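Local coordinates for protein acyl-ACP thioesterase (Bacteroides thetaiotaomicron, PDB 2ESS) that probably hydrolyses the thioester of fatty acyl-ACP to release free fatty acids, and binds calcium, at residues 34-39 with 177-182; 168-171 with 175-178; 183-188 with 239-244; 208-213 with 232-237. One frame throughout, in Å; residues are numbered along the deposited sequence.

Contact 1 (34-39 with 177-182); sequences HLLNCA and NSIRYI
The CA atoms of L36 and S178 stand 9.4 Å apart, and this is the nearest backbone approach between 34-39, within helix 28-45, and 177-182, which carries the start of helix 178-186. At that separation no hydrogen bond crosses. The two segments bury 76 Å² between them, through three side chains whose CB atoms all face the opposite helix. L36 spans most of the gap. Its CG lies beside the backbone N and anti to the carbonyl carbon (chi1 -60°), and from there the single methyl CD1 meets both partners. It lies 4.1 Å from CB of S178 and 4.1 Å from CD1 of I179. L36 and I179 run antiparallel past one another and meet through their CD1 methyls, while S178 presents its CB rather than its hydroxyl.

Residues 34-39 belong to the N-terminal hotdog part and 177-182 to the C-terminal one, so the contact joins helices of the two halves, which share one antiparallel sheet. On the sheet side L35 and A39 rest on F97 of strand 92-100, and I182 rests on F202 and M204 of strand 199-206. F18 of the second subunit packs on L36, I179 and N177.

N177 caps the start of the helix that carries S178 and I179. Its OD1 accepts from R180 N at 3.0 Å with an N-H...O angle of 153°, the donor tilted 35° from the carbonyl plane, and more weakly from I179 N at 2.9 Å.

Contact 2 (168-171 with 175-178); sequences SDID and HVNS. With CA (calcium ion), chain B.
D171 and H175 hold the calcium ion on a loop of the C-terminal hotdog part, between strand 161-164 and helix 178-186. The loop doubles back on itself through a single antiparallel bridge, with I170 and V176 as a non-hydrogen-bonded pair. D171 N donates to H175 O at 2.9 Å, and N177 N to D169 O at 3.0 Å. Beside the bridge I170 CD1 packs on V176 CG2, the two side chains crossing at about a right angle.

The modelled calcium is bound by D171 OD2, at a distance of 1.9 Å that is short for calcium and therefore doubtful in detail, and by NE2 of the H175 conformer described here, one of two modelled, at 2.3 Å. In H175 CG sits between the backbone N and the carbonyl carbon (chi1 55°), which brings the imidazole, whose CB points away from 168-171, back to the metal beside the carboxylate, their planes 67° apart. OD1 of D171 lies over one face of the ring, toward its rim. It accepts from H175 N at 3.2 Å, the donor standing above the carboxylate plane, and from N173 N, so both bonds help fix the carboxylate's rotation. Water 1 is a third calcium ligand at 2.2 Å, and it accepts from S178 N at 3.2 Å.

Contact 3 (183-188 with 239-244); sequences EHILDL and VVCRSK
Apolar packing carries this contact, and I185 supplies all of it from the helix side. Its CD1 lies 3.8 Å from CB of S243 and 4.4 Å from SG of C241, two residues on the same face of the strand. CG1 is anti to the carbonyl carbon (chi1 -70°), and with chi2 at 163° the chain is extended, which carries CD1 to the strand. The second branch, CG2, turns toward S243 and comes within 3.9 Å of its OG. The backbones stay further apart, with 7.9 Å between the CA atoms of I185 and S243, and 109 Å² is buried in all.

This is the hotdog arrangement seen locally: helix 178-186 lies against the antiparallel sheet, and strand 238-247 offers it C241 and S243 while R242 and K244 point away. M204 of strand 199-206 touches both I185 and C241, which widens the apolar patch across neighbouring strands.

No hydrogen bond joins the two segments. The hydroxyl of S243 lies anti to its own backbone N (chi1 177°) and is bonded to the carbonyl O of E203, so this buried polar group is satisfied within the sheet.

Backbone bonds shape each partner separately. L188 N donates to I185 O at 3.0 Å. In the strand V240 and C241 both face V232, a classic beta bulge, which makes one of I185's two partners part of the bulge itself.

Contact 4 (208-213 with 232-237); sequences AESYFG and VKKNGS
K234 reaches across to the main chain of E209, and its NZ donates to E209 O at 2.6 Å. The C=O...N angle is 160°, so the ammonium approaches nearly along the carbonyl axis. The lysine conformation fits this reach, though K234 also touches a crystal neighbour. CG sits between the backbone N and the carbonyl carbon (chi1 77°), and beyond it every torsion is close to 180°, giving a straight chain that carries NZ from the strand to the loop. The methylenes pass close to the same carbonyl on the way, with CE at 3.2 Å and CD at 3.3 Å from E209 O.

Two further side chains border the lysine. Y211 has CG beside the backbone N and anti to the carbonyl carbon (chi1 -53°), and the ring leans over so that CE2 lies 3.6 Å from K234 NZ. The approach is oblique to the ring. S210 puts OG 4.0 Å from CD of K234, but its polar partner is the hydroxyl of Y181. E209 sends its carboxylate the other way, toward H175. A weak, long ion pair with E238 also reaches K234 NZ.

The contact buries 155 Å² at a partly exposed end of the hotdog sheet. N235, in a left-handed backbone conformation, begins the turn that joins strand 227-234 to strand 238-247. The loop 208-213 connects strand 199-206 to strand 215-224; K234 thus tethers it to strand 227-234, and packs against L216 of strand 215-224 and V240 of strand 238-247.

Contacts 1 and 2 share N177 and S178 and have centres 11 Å apart, so the calcium loop runs directly into helix 178-186, which contact 3 then joins to the sheet. D169 OD1 of contact 2 lies 2.7 Å from H184 NE2 of contact 3, probably hydrogen-bonded. Contact 4 borders the metal site: V176 N is 2.9 Å from S210 O, and E209 OE1 is 3.3 Å from CG of the calcium ligand H175. Y181, on the segment of contact 1, touches all three other contacts, with its OH 3.0 Å from S210 OG. Contact 4 is nested inside the loop closed by contact 3, and strands 227-234 and 238-247 are sheet neighbours.

Contact 1 (34-39 with 177-182)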
loop_
_atom_site.group_PDB
_atom_site.type_symbol
_atom_site.label_atom_id
_atom_site.label_comp_id
_atom_site.label_asym_id
_atom_site.label_seq_id
_atom_site.Cartn_x
_atom_site.Cartn_y
_atom_site.Cartn_z
ATOM N N HIS A 34 -2.490 -8.765 1.417
ATOM C CA HIS A 34 -3.779 -9.468 1.364
ATOM C C HIS A 34 -3.756 -10.807 2.139
ATOM O O HIS A 34 -4.695 -11.122 2.887
ATOM C CB HIS A 34 -4.210 -9.694 -0.084
ATOM C CG HIS A 34 -4.626 -8.427 -0.785
ATOM N ND1 HIS A 34 -5.444 -7.493 -0.197
ATOM C CD2 HIS A 34 -4.368 -7.966 -2.027
ATOM C CE1 HIS A 34 -5.666 -6.503 -1.043
ATOM N NE2 HIS A 34 -5.031 -6.770 -2.166
ATOM N N LEU A 35 -2.725 -11.610 1.920
ATOM C CA LEU A 35 -2.594 -12.915 2.617
ATOM C C LEU A 35 -2.612 -12.715 4.123
ATOM O O LEU A 35 -3.387 -13.351 4.814
ATOM C CB LEU A 35 -1.338 -13.672 2.168
ATOM C CG LEU A 35 -1.202 -13.966 0.661
ATOM C CD1 LEU A 35 0.145 -14.675 0.389
ATOM C CD2 LEU A 35 -2.402 -14.753 0.062
ATOM N N LEU A 36 -1.777 -11.810 4.647
ATOM C CA LEU A 36 -1.688 -11.595 6.088
ATOM C C LEU A 36 -2.972 -11.018 6.681
ATOM O O LEU A 36 -3.408 -11.436 7.742
ATOM C CB LEU A 36 -0.459 -10.733 6.417
ATOM C CG LEU A 36 0.875 -11.356 5.967
ATOM C CD1 LEU A 36 2.109 -10.490 6.400
ATOM C CD2 LEU A 36 1.002 -12.798 6.502
ATOM N N ASN A 37 -3.613 -10.093 5.975
ATOM C CA ASN A 37 -4.918 -9.586 6.408
ATOM C C ASN A 37 -5.957 -10.696 6.419
ATOM O O ASN A 37 -6.832 -10.713 7.301
ATOM C CB ASN A 37 -5.417 -8.458 5.491
ATOM C CG ASN A 37 -4.672 -7.125 5.714
ATOM O OD1 ASN A 37 -4.153 -6.863 6.780
ATOM N ND2 ASN A 37 -4.664 -6.276 4.694
ATOM N N CYS A 38 -5.901 -11.599 5.436
ATOM C CA CYS A 38 -6.893 -12.700 5.353
ATOM C C CYS A 38 -6.747 -13.717 6.521
ATOM O O CYS A 38 -7.744 -14.205 7.095
ATOM C CB CYS A 38 -6.851 -13.433 3.992
ATOM S SG CYS A 38 -7.550 -12.435 2.671
ATOM N N ALA A 39 -5.502 -13.959 6.882
ATOM C CA ALA A 39 -5.153 -14.780 7.996
ATOM C C ALA A 39 -5.786 -14.218 9.267
ATOM O O ALA A 39 -6.380 -14.943 10.053
ATOM C CB ALA A 39 -3.624 -14.815 8.125
ATOM N N ASN A 177 7.583 -2.884 9.052
ATOM C CA ASN A 177 6.558 -3.876 8.886
ATOM C C ASN A 177 6.951 -4.957 7.862
ATOM O O ASN A 177 7.860 -4.776 7.033
ATOM C CB ASN A 177 5.157 -3.212 8.742
ATOM C CG ASN A 177 4.793 -2.832 7.331
ATOM O OD1 ASN A 177 5.048 -3.568 6.415
ATOM N ND2 ASN A 177 4.093 -1.694 7.171
ATOM N N SER A 178 6.307 -6.109 8.007
ATOM C CA SER A 178 6.554 -7.288 7.193
ATOM C C SER A 178 6.568 -7.045 5.691
ATOM O O SER A 178 7.407 -7.601 4.952
ATOM C CB SER A 178 5.440 -8.300 7.466
ATOM O OG SER A 178 5.409 -8.644 8.816
ATOM N N ILE A 179 5.624 -6.211 5.245
ATOM C CA ILE A 179 5.426 -5.920 3.835
ATOM C C ILE A 179 6.467 -4.956 3.295
ATOM O O ILE A 179 6.861 -5.048 2.140
ATOM C CB ILE A 179 4.000 -5.345 3.602
ATOM C CG1 ILE A 179 2.962 -6.343 4.084
ATOM C CG2 ILE A 179 3.745 -5.064 2.146
ATOM C CD1 ILE A 179 3.203 -7.740 3.599
ATOM N N ARG A 180 6.906 -4.015 4.120
ATOM C CA ARG A 180 7.904 -3.069 3.699
ATOM C C ARG A 180 9.220 -3.765 3.425
ATOM O O ARG A 180 9.913 -3.384 2.498
ATOM C CB ARG A 180 8.086 -1.972 4.744
ATOM C CG ARG A 180 6.874 -1.046 4.819
ATOM C CD ARG A 180 6.862 -0.114 3.641
ATOM N NE ARG A 180 5.555 0.494 3.453
ATOM C CZ ARG A 180 5.307 1.434 2.537
ATOM N NH1 ARG A 180 6.284 1.883 1.750
ATOM N NH2 ARG A 180 4.087 1.942 2.417
ATOM N N TYR A 181 9.554 -4.814 4.181
ATOM C CA TYR A 181 10.747 -5.588 3.840
ATOM C C TYR A 181 10.670 -6.214 2.447
ATOM O O TYR A 181 11.672 -6.258 1.746
ATOM C CB TYR A 181 10.994 -6.693 4.832
ATOM C CG TYR A 181 11.494 -6.298 6.194
ATOM C CD1 TYR A 181 12.769 -5.729 6.380
ATOM C CD2 TYR A 181 10.722 -6.546 7.319
ATOM C CE1 TYR A 181 13.247 -5.415 7.668
ATOM C CE2 TYR A 181 11.193 -6.238 8.600
ATOM C CZ TYR A 181 12.455 -5.686 8.773
ATOM O OH TYR A 181 12.854 -5.430 10.077
ATOM N N ILE A 182 9.504 -6.757 2.097
ATOM C CA ILE A 182 9.265 -7.318 0.760
ATOM C C ILE A 182 9.520 -6.288 -0.339
ATOM O O ILE A 182 10.286 -6.555 -1.282
ATOM C CB ILE A 182 7.835 -7.886 0.629
ATOM C CG1 ILE A 182 7.654 -9.052 1.619
ATOM C CG2 ILE A 182 7.567 -8.361 -0.804
ATOM C CD1 ILE A 182 6.229 -9.692 1.601
#

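Contact 2 (168-171 with 175-178)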
loop_
_atom_site.group_PDB
_atom_site.type_symbol
_atom_site.label_atom_id
_atom_site.label_comp_id
_atom_site.label_asym_id
_atom_site.label_seq_id
_atom_site.Cartn_x
_atom_site.Cartn_y
_atom_site.Cartn_z
ATOM N N SER A 168 7.477 5.979 6.669
ATOM C CA SER A 168 6.575 5.101 5.907
ATOM C C SER A 168 6.789 3.606 6.135
ATOM O O SER A 168 5.949 2.812 5.760
ATOM C CB SER A 168 6.742 5.377 4.426
ATOM O OG SER A 168 8.127 5.242 4.117
ATOM N N ASP A 169 7.921 3.220 6.699
ATOM C CA ASP A 169 8.216 1.818 6.971
ATOM C C ASP A 169 7.624 1.269 8.255
ATOM O O ASP A 169 7.494 0.061 8.362
ATOM C CB ASP A 169 9.728 1.559 7.021
ATOM C CG ASP A 169 10.410 1.816 5.683
ATOM O OD1 ASP A 169 9.975 1.230 4.664
ATOM O OD2 ASP A 169 11.366 2.629 5.662
ATOM N N ILE A 170 7.214 2.132 9.184
ATOM C CA ILE A 170 6.990 1.719 10.572
ATOM C C ILE A 170 5.530 1.519 10.869
ATOM O O ILE A 170 4.707 2.355 10.504
ATOM C CB ILE A 170 7.586 2.752 11.540
ATOM C CG1 ILE A 170 9.034 3.068 11.157
ATOM C CG2 ILE A 170 7.488 2.290 13.022
ATOM C CD1 ILE A 170 9.995 1.857 11.254
ATOM N N ASP A 171 5.224 0.396 11.521
ATOM C CA ASP A 171 3.877 0.061 11.977
ATOM C C ASP A 171 3.587 0.549 13.399
ATOM O O ASP A 171 4.408 1.260 14.031
ATOM C CB ASP A 171 3.622 -1.467 11.863
ATOM C CG ASP A 171 4.475 -2.323 12.853
ATOM O OD1 ASP A 171 4.963 -1.866 13.915
ATOM O OD2 ASP A 171 4.649 -3.511 12.535
ATOM N N HIS A 175 7.960 -0.966 14.610
ATOM C CA HIS A 175 8.981 -1.629 13.814
ATOM C C HIS A 175 8.643 -1.618 12.329
ATOM O O HIS A 175 7.525 -1.333 11.913
ATOM C CB HIS A 175 9.310 -3.035 14.335
ATOM C CG HIS A 175 8.123 -3.934 14.446
ATOM N ND1 HIS A 175 7.775 -4.568 15.619
ATOM C CD2 HIS A 175 7.207 -4.311 13.525
ATOM C CE1 HIS A 175 6.690 -5.296 15.417
ATOM N NE2 HIS A 175 6.320 -5.151 14.158
ATOM N N VAL A 176 9.678 -1.858 11.539
ATOM C CA VAL A 176 9.542 -1.978 10.124
ATOM C C VAL A 176 8.621 -3.140 9.833
ATOM O O VAL A 176 8.820 -4.244 10.324
ATOM C CB VAL A 176 10.907 -2.156 9.432
ATOM C CG1 VAL A 176 10.696 -2.452 7.931
ATOM C CG2 VAL A 176 11.692 -0.942 9.621
ATOM N N ASN A 177 7.583 -2.884 9.052
ATOM C CA ASN A 177 6.558 -3.876 8.886
ATOM C C ASN A 177 6.951 -4.957 7.862
ATOM O O ASN A 177 7.860 -4.776 7.033
ATOM C CB ASN A 177 5.157 -3.212 8.742
ATOM C CG ASN A 177 4.793 -2.832 7.331
ATOM O OD1 ASN A 177 5.048 -3.568 6.415
ATOM N ND2 ASN A 177 4.093 -1.694 7.171
ATOM N N SER A 178 6.307 -6.109 8.007
ATOM C CA SER A 178 6.554 -7.288 7.193
ATOM C C SER A 178 6.568 -7.045 5.691
ATOM O O SER A 178 7.407 -7.601 4.952
ATOM C CB SER A 178 5.440 -8.300 7.466
ATOM O OG SER A 178 5.409 -8.644 8.816
HETATM CA CA CA B . 4.557 -5.403 12.703
HETATM O O HOH W 1 4.787 -6.470 10.779
#

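Contact 3 (183-188 with 239-244)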
loop_
_atom_site.group_PDB
_atom_site.type_symbol
_atom_site.label_atom_id
_atom_site.label_comp_id
_atom_site.label_asym_id
_atom_site.label_seq_id
_atom_site.Cartn_x
_atom_site.Cartn_y
_atom_site.Cartn_z
ATOM N N GLU A 183 8.895 -5.118 -0.224
ATOM C CA GLU A 183 9.118 -4.029 -1.179
ATOM C C GLU A 183 10.588 -3.658 -1.334
ATOM O O GLU A 183 11.078 -3.503 -2.448
ATOM C CB GLU A 183 8.371 -2.766 -0.768
ATOM C CG GLU A 183 6.836 -2.850 -0.915
ATOM C CD GLU A 183 6.109 -1.522 -0.534
ATOM O OE1 GLU A 183 6.808 -0.462 -0.447
ATOM O OE2 GLU A 183 4.856 -1.557 -0.333
ATOM N N HIS A 184 11.296 -3.485 -0.216
ATOM C CA HIS A 184 12.712 -3.098 -0.323
ATOM C C HIS A 184 13.581 -4.195 -0.981
ATOM O O HIS A 184 14.479 -3.900 -1.726
ATOM C CB HIS A 184 13.266 -2.679 1.041
ATOM C CG HIS A 184 12.593 -1.461 1.604
ATOM N ND1 HIS A 184 12.490 -0.277 0.903
ATOM C CD2 HIS A 184 11.972 -1.252 2.790
ATOM C CE1 HIS A 184 11.829 0.606 1.635
ATOM N NE2 HIS A 184 11.511 0.040 2.785
ATOM N N ILE A 185 13.295 -5.462 -0.704
ATOM C CA ILE A 185 14.060 -6.558 -1.281
ATOM C C ILE A 185 13.846 -6.604 -2.793
ATOM O O ILE A 185 14.811 -6.711 -3.583
ATOM C CB ILE A 185 13.693 -7.913 -0.588
ATOM C CG1 ILE A 185 14.237 -7.924 0.846
ATOM C CG2 ILE A 185 14.255 -9.114 -1.356
ATOM C CD1 ILE A 185 13.616 -8.956 1.694
ATOM N N LEU A 186 12.581 -6.504 -3.187
ATOM C CA LEU A 186 12.221 -6.554 -4.610
ATOM C C LEU A 186 12.750 -5.360 -5.365
ATOM O O LEU A 186 13.039 -5.492 -6.540
ATOM C CB LEU A 186 10.728 -6.754 -4.825
ATOM C CG LEU A 186 10.269 -8.141 -4.283
ATOM C CD1 LEU A 186 8.818 -8.404 -4.611
ATOM C CD2 LEU A 186 11.157 -9.301 -4.802
ATOM N N ASP A 187 13.013 -4.239 -4.681
ATOM C CA ASP A 187 13.704 -3.090 -5.338
ATOM C C ASP A 187 15.180 -3.304 -5.630
ATOM O O ASP A 187 15.757 -2.500 -6.310
ATOM C CB ASP A 187 13.545 -1.780 -4.545
ATOM C CG ASP A 187 12.098 -1.206 -4.610
ATOM O OD1 ASP A 187 11.397 -1.491 -5.601
ATOM O OD2 ASP A 187 11.672 -0.467 -3.682
ATOM N N LEU A 188 15.794 -4.375 -5.131
ATOM C CA LEU A 188 17.183 -4.676 -5.453
ATOM C C LEU A 188 17.373 -5.143 -6.896
ATOM O O LEU A 188 18.471 -5.034 -7.415
ATOM C CB LEU A 188 17.729 -5.775 -4.521
ATOM C CG LEU A 188 17.815 -5.404 -3.043
ATOM C CD1 LEU A 188 17.983 -6.656 -2.214
ATOM C CD2 LEU A 188 18.958 -4.360 -2.800
ATOM N N VAL A 239 21.151 -9.827 11.687
ATOM C CA VAL A 239 20.200 -10.202 10.650
ATOM C C VAL A 239 18.773 -9.933 11.094
ATOM O O VAL A 239 18.353 -10.380 12.167
ATOM C CB VAL A 239 20.353 -11.659 10.220
ATOM C CG1 VAL A 239 19.257 -12.049 9.249
ATOM C CG2 VAL A 239 21.736 -11.876 9.583
ATOM N N VAL A 240 18.024 -9.197 10.272
ATOM C CA VAL A 240 16.599 -8.983 10.545
ATOM C C VAL A 240 15.666 -9.826 9.673
ATOM O O VAL A 240 14.582 -10.207 10.122
ATOM C CB VAL A 240 16.192 -7.479 10.508
ATOM C CG1 VAL A 240 16.961 -6.743 11.635
ATOM C CG2 VAL A 240 16.443 -6.847 9.120
ATOM N N CYS A 241 16.050 -10.094 8.432
ATOM C CA CYS A 241 15.288 -11.054 7.636
ATOM C C CYS A 241 16.135 -11.645 6.545
ATOM O O CYS A 241 17.203 -11.132 6.241
ATOM C CB CYS A 241 14.014 -10.444 7.091
ATOM S SG CYS A 241 14.213 -9.086 6.018
ATOM N N ARG A 242 15.642 -12.743 5.975
ATOM C CA ARG A 242 16.222 -13.398 4.822
ATOM C C ARG A 242 15.086 -13.669 3.854
ATOM O O ARG A 242 13.893 -13.739 4.261
ATOM C CB ARG A 242 16.952 -14.702 5.207
ATOM C CG ARG A 242 18.223 -14.449 5.989
ATOM C CD ARG A 242 19.028 -15.710 6.326
ATOM N NE ARG A 242 18.454 -16.254 7.517
ATOM C CZ ARG A 242 18.956 -16.148 8.736
ATOM N NH1 ARG A 242 20.122 -15.560 8.987
ATOM N NH2 ARG A 242 18.256 -16.674 9.716
ATOM N N SER A 243 15.468 -13.815 2.583
ATOM C CA SER A 243 14.537 -13.986 1.500
ATOM C C SER A 243 15.136 -14.844 0.411
ATOM O O SER A 243 16.357 -14.901 0.224
ATOM C CB SER A 243 14.114 -12.613 0.954
ATOM O OG SER A 243 13.240 -12.723 -0.155
ATOM N N LYS A 244 14.250 -15.550 -0.276
ATOM C CA LYS A 244 14.595 -16.282 -1.464
ATOM C C LYS A 244 13.630 -15.855 -2.579
ATOM O O LYS A 244 12.416 -15.759 -2.379
ATOM C CB LYS A 244 14.532 -17.764 -1.183
ATOM C CG LYS A 244 15.023 -18.644 -2.293
ATOM C CD LYS A 244 14.810 -20.119 -1.964
ATOM C CE LYS A 244 15.616 -20.545 -0.762
ATOM N NZ LYS A 244 15.732 -22.018 -0.667
#

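Contact 4 (208-213 with 232-237)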
loop_
_atom_site.group_PDB
_atom_site.type_symbol
_atom_site.label_atom_id
_atom_site.label_comp_id
_atom_site.label_asym_id
_atom_site.label_seq_id
_atom_site.Cartn_x
_atom_site.Cartn_y
_atom_site.Cartn_z
ATOM N N ALA A 208 14.282 -10.794 13.129
ATOM C CA ALA A 208 14.408 -9.818 14.191
ATOM C C ALA A 208 13.820 -8.514 13.690
ATOM O O ALA A 208 13.505 -8.384 12.493
ATOM C CB ALA A 208 15.830 -9.632 14.583
ATOM N N GLU A 209 13.682 -7.555 14.596
ATOM C CA GLU A 209 12.979 -6.312 14.323
ATOM C C GLU A 209 13.946 -5.201 14.016
ATOM O O GLU A 209 15.058 -5.193 14.516
ATOM C CB GLU A 209 12.100 -5.896 15.516
ATOM C CG GLU A 209 11.063 -6.899 15.910
ATOM C CD GLU A 209 9.917 -7.095 14.883
ATOM O OE1 GLU A 209 9.980 -6.559 13.751
ATOM O OE2 GLU A 209 8.931 -7.803 15.219
ATOM N N SER A 210 13.489 -4.272 13.176
ATOM C CA SER A 210 14.179 -3.018 12.873
ATOM C C SER A 210 13.271 -1.867 13.269
ATOM O O SER A 210 12.045 -1.990 13.213
ATOM C CB SER A 210 14.452 -2.892 11.372
ATOM O OG SER A 210 15.326 -3.912 10.969
ATOM N N TYR A 211 13.893 -0.752 13.618
ATOM C CA TYR A 211 13.204 0.426 14.118
ATOM C C TYR A 211 13.506 1.640 13.230
ATOM O O TYR A 211 14.426 1.625 12.380
ATOM C CB TYR A 211 13.678 0.707 15.532
ATOM C CG TYR A 211 13.535 -0.510 16.409
ATOM C CD1 TYR A 211 12.307 -0.885 16.901
ATOM C CD2 TYR A 211 14.630 -1.314 16.696
ATOM C CE1 TYR A 211 12.166 -2.036 17.697
ATOM C CE2 TYR A 211 14.503 -2.464 17.484
ATOM C CZ TYR A 211 13.272 -2.815 17.974
ATOM O OH TYR A 211 13.152 -3.935 18.751
ATOM N N PHE A 212 12.752 2.698 13.464
ATOM C CA PHE A 212 12.950 3.947 12.739
ATOM C C PHE A 212 14.376 4.436 12.904
ATOM O O PHE A 212 14.894 4.459 14.014
ATOM C CB PHE A 212 12.004 5.033 13.257
ATOM C CG PHE A 212 12.307 6.392 12.693
ATOM C CD1 PHE A 212 13.259 7.227 13.306
ATOM C CD2 PHE A 212 11.667 6.820 11.554
ATOM C CE1 PHE A 212 13.576 8.484 12.769
ATOM C CE2 PHE A 212 11.959 8.065 11.003
ATOM C CZ PHE A 212 12.914 8.908 11.614
ATOM N N GLY A 213 14.996 4.862 11.808
ATOM C CA GLY A 213 16.374 5.318 11.844
ATOM C C GLY A 213 17.457 4.253 11.706
ATOM O O GLY A 213 18.622 4.608 11.477
ATOM N N VAL A 232 18.977 -9.287 4.941
ATOM C CA VAL A 232 18.920 -7.910 5.389
ATOM C C VAL A 232 19.476 -7.853 6.818
ATOM O O VAL A 232 19.072 -8.635 7.681
ATOM C CB VAL A 232 17.486 -7.315 5.372
ATOM C CG1 VAL A 232 17.529 -5.803 5.657
ATOM C CG2 VAL A 232 16.784 -7.565 4.025
ATOM N N LYS A 233 20.416 -6.947 7.054
ATOM C CA LYS A 233 20.991 -6.733 8.384
ATOM C C LYS A 233 20.752 -5.304 8.859
ATOM O O LYS A 233 20.713 -4.364 8.054
ATOM C CB LYS A 233 22.496 -6.979 8.393
ATOM C CG LYS A 233 22.904 -8.376 8.114
ATOM C CD LYS A 233 24.407 -8.513 8.195
ATOM C CE LYS A 233 24.861 -9.815 7.588
ATOM N NZ LYS A 233 26.354 -9.975 7.683
ATOM N N LYS A 234 20.605 -5.129 10.165
ATOM C CA LYS A 234 20.526 -3.787 10.722
ATOM C C LYS A 234 21.818 -3.401 11.429
ATOM O O LYS A 234 22.506 -4.231 12.049
ATOM C CB LYS A 234 19.311 -3.619 11.650
ATOM C CG LYS A 234 19.432 -4.219 13.042
ATOM C CD LYS A 234 18.124 -4.038 13.829
ATOM C CE LYS A 234 18.191 -4.775 15.170
ATOM N NZ LYS A 234 17.024 -4.509 16.024
ATOM N N ASN A 235 22.131 -2.121 11.299
ATOM C CA ASN A 235 23.286 -1.504 11.888
ATOM C C ASN A 235 24.533 -2.385 11.770
ATOM O O ASN A 235 25.287 -2.580 12.711
ATOM C CB ASN A 235 22.926 -1.059 13.316
ATOM C CG ASN A 235 21.714 -0.058 13.328
ATOM O OD1 ASN A 235 21.588 0.817 12.442
ATOM N ND2 ASN A 235 20.835 -0.203 14.315
ATOM N N GLY A 236 24.735 -2.917 10.571
ATOM C CA GLY A 236 25.945 -3.653 10.254
ATOM C C GLY A 236 25.852 -5.159 10.399
ATOM O O GLY A 236 26.122 -5.884 9.447
ATOM N N SER A 237 25.414 -5.633 11.559
ATOM C CA SER A 237 25.732 -6.985 11.984
ATOM C C SER A 237 24.559 -7.932 12.234
ATOM O O SER A 237 24.714 -9.146 12.119
ATOM C CB SER A 237 26.535 -6.881 13.288
ATOM O OG SER A 237 25.702 -6.375 14.335
#